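Local structure of internalin (Listeria monocytogenes serotype 4b, 4FMZ) at residues A10-I15 and L29-V34; T79-L84 and N98-I103; D169-A174 and I192-S197; N290-N295 and G308-L313. The protein is an internalin of the leucine-rich repeat family, probably acting at the bacterial surface in adhesion to and invasion of host cells. All blocks are in the same frame, centred on the assembly; numbering follows the deposited sequence.

Contact 1. Residues A10-I15 and L29-V34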
loop_
_atom_site.group_PDB
_atom_site.type_symbol
_atom_site.label_atom_id
_atom_site.label_comp_id
_atom_site.label_asym_id
_atom_site.label_seq_id
_atom_site.Cartn_x
_atom_site.Cartn_y
_atom_site.Cartn_z
ATOM N N ALA A 10 21.001 -2.031 36.629
ATOM C CA ALA A 10 20.977 -0.584 36.728
ATOM C C ALA A 10 19.549 -0.042 36.632
ATOM O O ALA A 10 18.682 -0.726 36.080
ATOM C CB ALA A 10 21.844 0.025 35.622
ATOM N N PRO A 11 19.281 1.175 37.156
ATOM C CA PRO A 11 17.930 1.756 37.009
ATOM C C PRO A 11 17.523 1.902 35.539
ATOM O O PRO A 11 18.370 2.193 34.685
ATOM C CB PRO A 11 18.066 3.130 37.676
ATOM C CG PRO A 11 19.219 2.971 38.635
ATOM C CD PRO A 11 20.178 2.098 37.878
ATOM N N ILE A 12 16.231 1.668 35.243
ATOM C CA ILE A 12 15.673 1.804 33.888
ATOM C C ILE A 12 16.069 3.167 33.282
ATOM O O ILE A 12 16.517 3.200 32.133
ATOM C CB ILE A 12 14.114 1.615 33.863
ATOM C CG1 ILE A 12 13.706 0.192 34.268
ATOM C CG2 ILE A 12 13.516 1.967 32.474
ATOM C CD1 ILE A 12 12.230 -0.027 34.637
ATOM N N ASN A 13 15.930 4.268 34.048
ATOM C CA ASN A 13 16.208 5.605 33.518
ATOM C C ASN A 13 17.727 5.919 33.402
ATOM O O ASN A 13 18.084 6.989 32.902
ATOM C CB ASN A 13 15.469 6.688 34.297
ATOM C CG ASN A 13 15.919 6.855 35.726
ATOM O OD1 ASN A 13 16.667 6.047 36.282
ATOM N ND2 ASN A 13 15.449 7.913 36.352
ATOM N N GLN A 14 18.604 4.989 33.854
ATOM C CA GLN A 14 20.058 5.090 33.660
ATOM C C GLN A 14 20.422 4.484 32.302
ATOM O O GLN A 14 21.346 4.960 31.631
ATOM C CB GLN A 14 20.845 4.382 34.777
ATOM C CG GLN A 14 22.370 4.388 34.584
ATOM C CD GLN A 14 23.110 3.598 35.640
ATOM O OE1 GLN A 14 22.961 3.828 36.841
ATOM N NE2 GLN A 14 23.966 2.684 35.217
ATOM N N ILE A 15 19.742 3.380 31.944
ATOM C CA ILE A 15 19.990 2.613 30.722
ATOM C C ILE A 15 19.266 3.268 29.538
ATOM O O ILE A 15 19.834 3.347 28.445
ATOM C CB ILE A 15 19.563 1.122 30.929
ATOM C CG1 ILE A 15 20.335 0.425 32.088
ATOM C CG2 ILE A 15 19.648 0.320 29.632
ATOM C CD1 ILE A 15 21.935 0.215 31.891
ATOM N N LEU A 29 7.748 -4.424 31.891
ATOM C CA LEU A 29 8.272 -5.243 32.982
ATOM C C LEU A 29 7.433 -5.111 34.266
ATOM O O LEU A 29 7.740 -5.763 35.263
ATOM C CB LEU A 29 9.742 -4.880 33.253
ATOM C CG LEU A 29 10.763 -5.309 32.176
ATOM C CD1 LEU A 29 12.072 -4.564 32.343
ATOM C CD2 LEU A 29 11.020 -6.825 32.183
ATOM N N GLN A 30 6.374 -4.271 34.227
ATOM C CA GLN A 30 5.445 -3.975 35.328
ATOM C C GLN A 30 6.210 -3.553 36.604
ATOM O O GLN A 30 5.949 -4.031 37.714
ATOM C CB GLN A 30 4.464 -5.131 35.573
ATOM C CG GLN A 30 3.487 -5.250 34.401
ATOM C CD GLN A 30 2.360 -6.198 34.610
ATOM O OE1 GLN A 30 1.896 -6.428 35.723
ATOM N NE2 GLN A 30 1.873 -6.737 33.507
ATOM N N LYS A 31 7.163 -2.625 36.419
ATOM C CA LYS A 31 7.934 -2.031 37.515
ATOM C C LYS A 31 7.139 -0.844 38.053
ATOM O O LYS A 31 6.304 -0.291 37.332
ATOM C CB LYS A 31 9.345 -1.602 37.047
ATOM C CG LYS A 31 10.262 -2.762 36.633
ATOM C CD LYS A 31 10.793 -3.548 37.807
ATOM C CE LYS A 31 11.583 -4.754 37.353
ATOM N NZ LYS A 31 11.946 -5.623 38.494
ATOM N N ALA A 32 7.368 -0.454 39.305
ATOM C CA ALA A 32 6.637 0.670 39.896
ATOM C C ALA A 32 7.078 2.025 39.325
ATOM O O ALA A 32 6.260 2.932 39.223
ATOM C CB ALA A 32 6.826 0.671 41.402
ATOM N N SER A 33 8.365 2.169 38.967
ATOM C CA SER A 33 8.942 3.446 38.536
ATOM C C SER A 33 10.085 3.255 37.537
ATOM O O SER A 33 10.707 2.197 37.512
ATOM C CB SER A 33 9.469 4.185 39.772
ATOM O OG SER A 33 10.288 5.308 39.486
ATOM N N VAL A 34 10.396 4.310 36.753
ATOM C CA VAL A 34 11.527 4.321 35.806
ATOM C C VAL A 34 12.861 4.379 36.589
ATOM O O VAL A 34 13.925 4.162 36.012
ATOM C CB VAL A 34 11.436 5.460 34.746
ATOM C CG1 VAL A 34 10.224 5.265 33.829
ATOM C CG2 VAL A 34 11.424 6.851 35.398
#
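The backbones of 10-15 and 29-34 come closest at Ile-12 and Val-34, whose CA atoms lie 5.2 Å apart, and there the amide of Asn-13 gives a hydrogen bond of 2.8 Å from its N to Val-34 O. The donor lies in the carbonyl plane with a C=O...N angle of 160°, although the N-H itself is bent to 138° at the hydrogen. Pro-11 occupies the N-cap of the short helix 12-15; Asn-13 lies in the first turn, where backbone amides lack a helical acceptor, and its N-H is given to Val-34 O instead. The same oxygen is covered by side-chain carbon: Ile-12 CB sits 3.3 Å from Val-34 O. Asn-13 adds its own CB on this side, 4.2 Å from Val-34 CG2. With chi1 at 66°, its CG is folded back over its own backbone, which brings Asn-13 OD1 to 3.3 Å from Val-34 O; these two acceptors cannot bond, and the polar grip comes from the backbone N-H.

Further along, Ile-12 reaches across to Lys-31. Its CG1 lies beside the backbone N and the chain extends at chi2, carrying CD1 to 3.9 Å from Lys-31 CG; Ser-33 O lies near the same methyl. Lys-31 lends only the root of its chain, which bends at chi2 and leads NZ away to a salt bridge with Glu-42.

The contact belongs to the N-terminal cap of the internalin. Gln-30 closes helix 19-29 in a Schellman motif, that helix packs Ala-22, Ile-25 and Arg-26 against Ile-12, and strand 10-11 pairs antiparallel with strand 37-38, whose Val-38 touches both Ile-12 and Lys-31.

Contact 2. Residues T79-L84 and N98-I103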
loop_
_atom_site.group_PDB
_atom_site.type_symbol
_atom_site.label_atom_id
_atom_site.label_comp_id
_atom_site.label_asym_id
_atom_site.label_seq_id
_atom_site.Cartn_x
_atom_site.Cartn_y
_atom_site.Cartn_z
ATOM N N THR A 79 15.256 9.888 15.279
ATOM C CA THR A 79 16.117 10.279 14.159
ATOM C C THR A 79 17.221 9.239 13.982
ATOM O O THR A 79 17.423 8.761 12.879
ATOM C CB THR A 79 16.712 11.687 14.337
ATOM O OG1 THR A 79 17.369 11.775 15.594
ATOM C CG2 THR A 79 15.678 12.787 14.215
ATOM N N ASP A 80 17.921 8.886 15.066
ATOM C CA ASP A 80 19.039 7.946 15.074
ATOM C C ASP A 80 18.596 6.548 15.528
ATOM O O ASP A 80 18.186 6.367 16.677
ATOM C CB ASP A 80 20.151 8.494 15.998
ATOM C CG ASP A 80 21.454 7.720 16.003
ATOM O OD1 ASP A 80 21.576 6.758 15.223
ATOM O OD2 ASP A 80 22.363 8.093 16.777
ATOM N N ILE A 81 18.730 5.558 14.639
ATOM C CA ILE A 81 18.360 4.175 14.957
ATOM C C ILE A 81 19.602 3.273 15.136
ATOM O O ILE A 81 19.427 2.052 15.182
ATOM C CB ILE A 81 17.341 3.561 13.942
ATOM C CG1 ILE A 81 17.794 3.716 12.483
ATOM C CG2 ILE A 81 15.935 4.149 14.154
ATOM C CD1 ILE A 81 17.280 2.638 11.562
ATOM N N SER A 82 20.837 3.861 15.284
ATOM C CA SER A 82 22.071 3.085 15.476
ATOM C C SER A 82 21.963 2.081 16.661
ATOM O O SER A 82 22.468 0.978 16.513
ATOM C CB SER A 82 23.292 3.986 15.648
ATOM O OG SER A 82 23.119 4.948 16.674
ATOM N N PRO A 83 21.257 2.355 17.812
ATOM C CA PRO A 83 21.182 1.319 18.876
ATOM C C PRO A 83 20.476 0.014 18.449
ATOM O O PRO A 83 20.569 -0.969 19.181
ATOM C CB PRO A 83 20.395 2.018 19.999
ATOM C CG PRO A 83 20.603 3.459 19.752
ATOM C CD PRO A 83 20.568 3.582 18.263
ATOM N N LEU A 84 19.798 -0.016 17.269
ATOM C CA LEU A 84 19.149 -1.239 16.776
ATOM C C LEU A 84 20.124 -2.184 16.072
ATOM O O LEU A 84 19.767 -3.340 15.833
ATOM C CB LEU A 84 18.017 -0.912 15.762
ATOM C CG LEU A 84 16.752 -0.228 16.259
ATOM C CD1 LEU A 84 15.736 -0.086 15.140
ATOM C CD2 LEU A 84 16.135 -0.974 17.422
ATOM N N ASN A 98 8.224 8.740 11.980
ATOM C CA ASN A 98 9.334 9.231 12.798
ATOM C C ASN A 98 10.116 10.228 11.933
ATOM O O ASN A 98 9.571 10.711 10.934
ATOM C CB ASN A 98 10.199 8.065 13.307
ATOM C CG ASN A 98 9.649 7.431 14.551
ATOM O OD1 ASN A 98 9.696 8.016 15.622
ATOM N ND2 ASN A 98 9.099 6.232 14.442
ATOM N N LYS A 99 11.361 10.540 12.294
ATOM C CA LYS A 99 12.172 11.484 11.529
ATOM C C LYS A 99 13.444 10.792 11.036
ATOM O O LYS A 99 14.491 11.437 10.919
ATOM C CB LYS A 99 12.513 12.705 12.410
ATOM C CG LYS A 99 11.329 13.596 12.747
ATOM C CD LYS A 99 11.655 14.510 13.924
ATOM C CE LYS A 99 10.894 15.820 13.887
ATOM N NZ LYS A 99 9.426 15.641 14.076
ATOM N N ILE A 100 13.347 9.485 10.727
ATOM C CA ILE A 100 14.481 8.667 10.300
ATOM C C ILE A 100 14.886 9.004 8.855
ATOM O O ILE A 100 14.041 9.065 7.960
ATOM C CB ILE A 100 14.188 7.147 10.495
ATOM C CG1 ILE A 100 14.036 6.792 11.999
ATOM C CG2 ILE A 100 15.285 6.285 9.874
ATOM C CD1 ILE A 100 13.030 5.690 12.281
ATOM N N THR A 101 16.198 9.207 8.637
ATOM C CA THR A 101 16.757 9.484 7.311
ATOM C C THR A 101 17.771 8.384 6.958
ATOM O O THR A 101 17.677 7.791 5.889
ATOM C CB THR A 101 17.358 10.897 7.241
ATOM O OG1 THR A 101 18.350 11.028 8.259
ATOM C CG2 THR A 101 16.307 11.977 7.429
ATOM N N ASP A 102 18.701 8.094 7.875
ATOM C CA ASP A 102 19.744 7.087 7.715
ATOM C C ASP A 102 19.281 5.741 8.283
ATOM O O ASP A 102 19.027 5.640 9.483
ATOM C CB ASP A 102 21.034 7.569 8.420
ATOM C CG ASP A 102 22.277 6.725 8.194
ATOM O OD1 ASP A 102 22.137 5.565 7.764
ATOM O OD2 ASP A 102 23.387 7.213 8.491
ATOM N N ILE A 103 19.219 4.699 7.430
ATOM C CA ILE A 103 18.810 3.361 7.880
ATOM C C ILE A 103 19.976 2.353 7.844
ATOM O O ILE A 103 19.724 1.142 7.828
ATOM C CB ILE A 103 17.560 2.816 7.144
ATOM C CG1 ILE A 103 17.728 2.811 5.592
ATOM C CG2 ILE A 103 16.309 3.558 7.598
ATOM C CD1 ILE A 103 16.771 1.894 4.885
HETATM O O HOH W 1 18.420 9.171 10.639
HETATM O O HOH W 2 20.214 6.312 12.088
#
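Lys-99 opens the contact from the 98-103 side, its CB 3.6 Å from Thr-79 CG2, while its chain leads off to a hydrogen bond between NZ and Gln-77. Ile-100 follows, and its CA is the nearest to that of Thr-79. Its side chain crosses Ile-81 at about a right angle, with CD1 3.8 Å from Ile-81 CG2. At Thr-101 and Asp-102 the two backbones part, and water fills in: one water donates to Thr-79 O and accepts from Asp-102 N, and a second accepts from Ile-81 N and donates to Asp-102 O at 2.9 Å. Ile-81 CG1 also approaches that carbonyl, at 3.8 Å from Asp-102 O. Asp-102 OD1 is hydrogen-bonded to Ser-104 OG. Across from Asp-102, Asp-80 makes an Asx turn, its OD1 accepting from Ser-82 N, which meets it from above the carboxylate plane. At Ile-103 the partner is again Ile-81, whose chi1 of 52° sets CG1 between backbone N and carbonyl carbon and points Ile-81 CD1 to 4.2 Å from Ile-103 CG2. The segments are equivalent loops of successive leucine-rich repeats, one between strands 70-72 and 92-94, the other between strands 92-94 and 114-116.

Contact 3. Residues D169-A174 and I192-S197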
loop_
_atom_site.group_PDB
_atom_site.type_symbol
_atom_site.label_atom_id
_atom_site.label_comp_id
_atom_site.label_asym_id
_atom_site.label_seq_id
_atom_site.Cartn_x
_atom_site.Cartn_y
_atom_site.Cartn_z
ATOM N N ASP A 169 11.485 4.617 -12.052
ATOM C CA ASP A 169 11.933 3.318 -12.533
ATOM C C ASP A 169 11.503 2.181 -11.598
ATOM O O ASP A 169 11.985 2.079 -10.478
ATOM C CB ASP A 169 13.459 3.354 -12.706
ATOM C CG ASP A 169 14.050 2.151 -13.402
ATOM O OD1 ASP A 169 13.287 1.217 -13.726
ATOM O OD2 ASP A 169 15.279 2.135 -13.604
ATOM N N VAL A 170 10.602 1.318 -12.077
ATOM C CA VAL A 170 10.097 0.211 -11.266
ATOM C C VAL A 170 10.790 -1.128 -11.667
ATOM O O VAL A 170 10.347 -2.186 -11.220
ATOM C CB VAL A 170 8.537 0.117 -11.280
ATOM C CG1 VAL A 170 7.910 1.377 -10.691
ATOM C CG2 VAL A 170 7.971 -0.154 -12.676
ATOM N N THR A 171 11.888 -1.072 -12.466
ATOM C CA THR A 171 12.639 -2.263 -12.910
ATOM C C THR A 171 13.060 -3.161 -11.713
ATOM O O THR A 171 12.839 -4.366 -11.816
ATOM C CB THR A 171 13.868 -1.905 -13.795
ATOM O OG1 THR A 171 13.439 -1.119 -14.905
ATOM C CG2 THR A 171 14.580 -3.134 -14.343
ATOM N N PRO A 172 13.561 -2.642 -10.558
ATOM C CA PRO A 172 13.907 -3.561 -9.449
ATOM C C PRO A 172 12.722 -4.388 -8.932
ATOM O O PRO A 172 12.946 -5.494 -8.437
ATOM C CB PRO A 172 14.416 -2.618 -8.353
ATOM C CG PRO A 172 14.869 -1.401 -9.090
ATOM C CD PRO A 172 13.893 -1.243 -10.203
ATOM N N ILE A 173 11.476 -3.859 -9.037
ATOM C CA ILE A 173 10.258 -4.536 -8.546
ATOM C C ILE A 173 9.935 -5.765 -9.433
ATOM O O ILE A 173 9.283 -6.697 -8.955
ATOM C CB ILE A 173 9.049 -3.559 -8.438
ATOM C CG1 ILE A 173 9.384 -2.376 -7.501
ATOM C CG2 ILE A 173 7.771 -4.284 -7.950
ATOM C CD1 ILE A 173 8.332 -1.268 -7.514
ATOM N N ALA A 174 10.414 -5.786 -10.693
ATOM C CA ALA A 174 10.191 -6.919 -11.603
ATOM C C ALA A 174 10.713 -8.244 -11.010
ATOM O O ALA A 174 10.139 -9.300 -11.283
ATOM C CB ALA A 174 10.851 -6.662 -12.949
ATOM N N ILE A 192 5.378 0.962 -16.712
ATOM C CA ILE A 192 5.242 -0.206 -15.826
ATOM C C ILE A 192 5.568 -1.525 -16.584
ATOM O O ILE A 192 5.378 -2.605 -16.019
ATOM C CB ILE A 192 3.859 -0.286 -15.120
ATOM C CG1 ILE A 192 2.665 -0.182 -16.117
ATOM C CG2 ILE A 192 3.754 0.723 -13.968
ATOM C CD1 ILE A 192 1.326 -0.816 -15.585
ATOM N N SER A 193 6.122 -1.443 -17.819
ATOM C CA SER A 193 6.456 -2.635 -18.618
ATOM C C SER A 193 7.290 -3.696 -17.833
ATOM O O SER A 193 6.948 -4.862 -17.997
ATOM C CB SER A 193 7.147 -2.274 -19.931
ATOM O OG SER A 193 8.374 -1.593 -19.725
ATOM N N PRO A 194 8.257 -3.392 -16.914
ATOM C CA PRO A 194 8.933 -4.483 -16.180
ATOM C C PRO A 194 8.012 -5.284 -15.251
ATOM O O PRO A 194 8.355 -6.404 -14.885
ATOM C CB PRO A 194 9.981 -3.750 -15.335
ATOM C CG PRO A 194 10.164 -2.437 -15.991
ATOM C CD PRO A 194 8.822 -2.083 -16.516
ATOM N N LEU A 195 6.840 -4.742 -14.896
ATOM C CA LEU A 195 5.914 -5.401 -13.978
ATOM C C LEU A 195 5.172 -6.600 -14.610
ATOM O O LEU A 195 4.442 -7.292 -13.900
ATOM C CB LEU A 195 4.917 -4.391 -13.359
ATOM C CG LEU A 195 5.540 -3.226 -12.546
ATOM C CD1 LEU A 195 4.480 -2.515 -11.731
ATOM C CD2 LEU A 195 6.698 -3.709 -11.596
ATOM N N ALA A 196 5.442 -6.903 -15.900
ATOM C CA ALA A 196 4.892 -8.055 -16.620
ATOM C C ALA A 196 5.337 -9.384 -15.965
ATOM O O ALA A 196 4.700 -10.411 -16.172
ATOM C CB ALA A 196 5.319 -8.009 -18.083
ATOM N N SER A 197 6.386 -9.350 -15.134
ATOM C CA SER A 197 6.897 -10.535 -14.426
ATOM C C SER A 197 6.099 -10.852 -13.138
ATOM O O SER A 197 6.276 -11.930 -12.566
ATOM C CB SER A 197 8.363 -10.326 -14.068
ATOM O OG SER A 197 8.468 -9.174 -13.249
#
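Neighbouring turns of the leucine-rich repeat solenoid meet here on the side away from the strands, where 169-174 and the 3-10 segment 193-197 lie next to each other. Val-170 puts CG2 against Leu-195, 3.9 Å from its CG, and the two side chains cross at about a right angle. That methyl stands between the backbone N and carbonyl carbon of Val-170 (chi1 -62°), the position that faces the next turn. Leu-195 CD2 in turn fits between Val-170 and Ile-173, reaching 3.8 Å from Ile-173 CG2. Both Ile-173 and Leu-195 also touch Leu-182 of strand 181-183, so this apolar layer continues into the interior of the solenoid.

A similar aspartate-hydroxyl bond opens both of these convex-side turns. In the first segment Asp-169 forms an Asx turn, its OD1 accepting from Thr-171 N, tilted out of the carboxylate plane, and from Thr-171 OG1 at 2.6 Å on the syn lone pair; just ahead of the second segment, Asp-191 binds Ser-193 OG. The bond to Asp-169 fixes the hydroxyl of Thr-171, whose OG1 lies 3.7 Å from Pro-194 CG. The proline ring also meets Ala-174, with the two CB atoms 3.9 Å apart. Beyond it Ser-197 OG donates to Ala-174 O at 2.6 Å, in the carbonyl plane and on a lone pair with a C=O...O angle of 115°. A chi1 of 59° turns this hydroxyl toward the preceding repeat.

Contact 4. Residues N290-N295 and G308-L313. With EDO (1,2-ethanediol), chain F; EDO (1,2-ethanediol), chain H.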
loop_
_atom_site.group_PDB
_atom_site.type_symbol
_atom_site.label_atom_id
_atom_site.label_comp_id
_atom_site.label_asym_id
_atom_site.label_seq_id
_atom_site.Cartn_x
_atom_site.Cartn_y
_atom_site.Cartn_z
ATOM N N ASN A 290 -22.291 -3.923 -8.473
ATOM C CA ASN A 290 -22.971 -3.266 -7.346
ATOM C C ASN A 290 -22.724 -1.761 -7.374
ATOM O O ASN A 290 -23.545 -0.997 -6.878
ATOM C CB ASN A 290 -22.503 -3.834 -5.980
ATOM C CG ASN A 290 -22.841 -5.290 -5.735
ATOM O OD1 ASN A 290 -22.036 -6.043 -5.186
ATOM N ND2 ASN A 290 -24.048 -5.718 -6.098
ATOM N N SER A 291 -21.556 -1.344 -7.891
ATOM C CA SER A 291 -21.158 0.061 -7.927
ATOM C C SER A 291 -20.606 0.389 -9.286
ATOM O O SER A 291 -19.692 -0.289 -9.780
ATOM C CB SER A 291 -20.129 0.362 -6.841
ATOM O OG SER A 291 -20.569 -0.134 -5.588
ATOM N N LEU A 292 -21.178 1.428 -9.897
ATOM C CA LEU A 292 -20.810 1.848 -11.241
ATOM C C LEU A 292 -20.664 3.346 -11.293
ATOM O O LEU A 292 -21.615 4.072 -10.998
ATOM C CB LEU A 292 -21.874 1.350 -12.244
ATOM C CG LEU A 292 -21.746 1.725 -13.726
ATOM C CD1 LEU A 292 -20.442 1.199 -14.338
ATOM C CD2 LEU A 292 -22.899 1.157 -14.494
ATOM N N PHE A 293 -19.465 3.816 -11.660
ATOM C CA PHE A 293 -19.183 5.253 -11.750
ATOM C C PHE A 293 -18.920 5.615 -13.213
ATOM O O PHE A 293 -17.887 5.244 -13.784
ATOM C CB PHE A 293 -18.010 5.641 -10.839
ATOM C CG PHE A 293 -18.258 5.321 -9.378
ATOM C CD1 PHE A 293 -17.916 4.082 -8.852
ATOM C CD2 PHE A 293 -18.877 6.240 -8.543
ATOM C CE1 PHE A 293 -18.177 3.773 -7.514
ATOM C CE2 PHE A 293 -19.142 5.929 -7.202
ATOM C CZ PHE A 293 -18.780 4.706 -6.693
ATOM N N LEU A 294 -19.894 6.308 -13.823
ATOM C CA LEU A 294 -19.868 6.710 -15.226
ATOM C C LEU A 294 -20.008 8.226 -15.408
ATOM O O LEU A 294 -20.192 8.682 -16.532
ATOM C CB LEU A 294 -20.980 5.979 -16.006
ATOM C CG LEU A 294 -20.641 4.561 -16.491
ATOM C CD1 LEU A 294 -21.898 3.823 -16.893
ATOM C CD2 LEU A 294 -19.678 4.591 -17.666
ATOM N N ASN A 295 -19.907 9.002 -14.315
ATOM C CA ASN A 295 -19.976 10.471 -14.324
ATOM C C ASN A 295 -18.859 11.041 -15.206
ATOM O O ASN A 295 -17.816 10.404 -15.340
ATOM C CB ASN A 295 -19.831 11.017 -12.884
ATOM C CG ASN A 295 -18.584 10.503 -12.198
ATOM O OD1 ASN A 295 -18.502 9.328 -11.810
ATOM N ND2 ASN A 295 -17.541 11.324 -12.176
ATOM N N GLY A 308 -30.315 0.327 -16.746
ATOM C CA GLY A 308 -31.553 -0.112 -16.110
ATOM C C GLY A 308 -31.650 -1.609 -15.868
ATOM O O GLY A 308 -32.374 -2.031 -14.966
ATOM N N GLY A 309 -30.911 -2.404 -16.659
ATOM C CA GLY A 309 -30.858 -3.857 -16.529
ATOM C C GLY A 309 -29.955 -4.352 -15.412
ATOM O O GLY A 309 -30.095 -5.496 -14.970
ATOM N N LEU A 310 -29.023 -3.496 -14.936
ATOM C CA LEU A 310 -28.069 -3.830 -13.874
ATOM C C LEU A 310 -28.741 -3.660 -12.502
ATOM O O LEU A 310 -28.402 -2.757 -11.733
ATOM C CB LEU A 310 -26.796 -2.956 -14.001
ATOM C CG LEU A 310 -26.079 -2.999 -15.354
ATOM C CD1 LEU A 310 -25.115 -1.835 -15.507
ATOM C CD2 LEU A 310 -25.386 -4.316 -15.550
ATOM N N THR A 311 -29.672 -4.573 -12.191
ATOM C CA THR A 311 -30.538 -4.533 -11.007
ATOM C C THR A 311 -29.826 -4.778 -9.663
ATOM O O THR A 311 -30.442 -4.517 -8.622
ATOM C CB THR A 311 -31.739 -5.466 -11.187
ATOM O OG1 THR A 311 -31.282 -6.758 -11.570
ATOM C CG2 THR A 311 -32.738 -4.933 -12.223
ATOM N N ASN A 312 -28.544 -5.198 -9.652
ATOM C CA ASN A 312 -27.830 -5.367 -8.376
ATOM C C ASN A 312 -27.039 -4.105 -7.999
ATOM O O ASN A 312 -26.355 -4.102 -6.978
ATOM C CB ASN A 312 -26.912 -6.592 -8.370
ATOM C CG ASN A 312 -27.575 -7.896 -8.723
ATOM O OD1 ASN A 312 -27.015 -8.666 -9.481
ATOM N ND2 ASN A 312 -28.759 -8.195 -8.190
ATOM N N LEU A 313 -27.172 -3.018 -8.786
ATOM C CA LEU A 313 -26.503 -1.749 -8.497
ATOM C C LEU A 313 -27.059 -1.108 -7.242
ATOM O O LEU A 313 -28.280 -1.001 -7.094
ATOM C CB LEU A 313 -26.643 -0.744 -9.670
ATOM C CG LEU A 313 -25.795 -0.965 -10.930
ATOM C CD1 LEU A 313 -26.096 0.114 -11.958
ATOM C CD2 LEU A 313 -24.308 -0.975 -10.627
HETATM C C1 EDO F . -18.680 -2.428 -4.332
HETATM O O1 EDO F . -19.038 -1.958 -3.033
HETATM C C2 EDO F . -18.271 -3.920 -4.289
HETATM O O2 EDO F . -19.384 -4.741 -3.953
HETATM C C1 EDO H . -13.368 10.609 -11.258
HETATM O O1 EDO H . -14.606 11.036 -11.811
HETATM C C2 EDO H . -13.375 9.072 -11.110
HETATM O O2 EDO H . -14.618 8.692 -10.552
#
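Leu-313 and Asn-290, the two residues most covered in this contact, lie with their CA atoms 4.0 Å apart, and Leu-292 completes the apolar part. Asn-290 reaches over with its amide: ND2 donates to Asn-312 O at 3.0 Å, with an N-H...O angle of 161°. The acceptor lies close to the amide plane of Asn-290, whereas the donor stands 40° out of the carbonyl plane and off its lone pairs. The torsion that places CG beside the backbone N (chi1 -65°) lets ND2 come down on this carbonyl, while OD1 is held by Lys-268 NZ and receives a weak bond from an ethanediol, probably a crystallisation additive. The amide is thereby held at both ends. Two CA-H...O contacts add to it, Asn-290 CA to Asn-312 O and Leu-313 CA to Asn-290 O, each 3.5 Å long.

Leu-313 swings its CD2 under the strand, 3.7 Å from Leu-292 CB and equally near the carbonyl carbon of Asn-290. Leu-292, with CG anti to its backbone N, sends CD2 further in to Leu-310 CD1 at 3.9 Å, the two side chains crossing at about a right angle. A type I turn from Leu-310 to Leu-313 presents both leucines to the strand.

Strand 291-293 runs parallel to its neighbours 269-271 and 315-317. Leu-292 packs on Leu-270 and Leu-316 of these strands, and Leu-313 on Ile-307 of helix 304-308 and on Met-335 in a following loop.

Overall arrangement
The four contacts follow one another along the chain without overlap, from the N-terminal cap toward the C-terminal end of the curved solenoid. Contact 1 lies within the cap and contact 2 in the early repeats, their centres about 24 Å apart and their nearest atoms about 9 Å. Contact 3 is about 29 Å from contact 2, centre to centre, and contact 4 about 34 Å from contact 3. Contacts 1 and 4, on opposite sides of the chain's centre, have centres about 61 Å apart. Contacts 2 and 3 both join loops of successive repeats, whereas contact 4 joins a strand to the turn leading into the next; ethanediols, probably from the crystallisation liquor, sit at Asn-290 and, at the other end of 290-295, Asn-295.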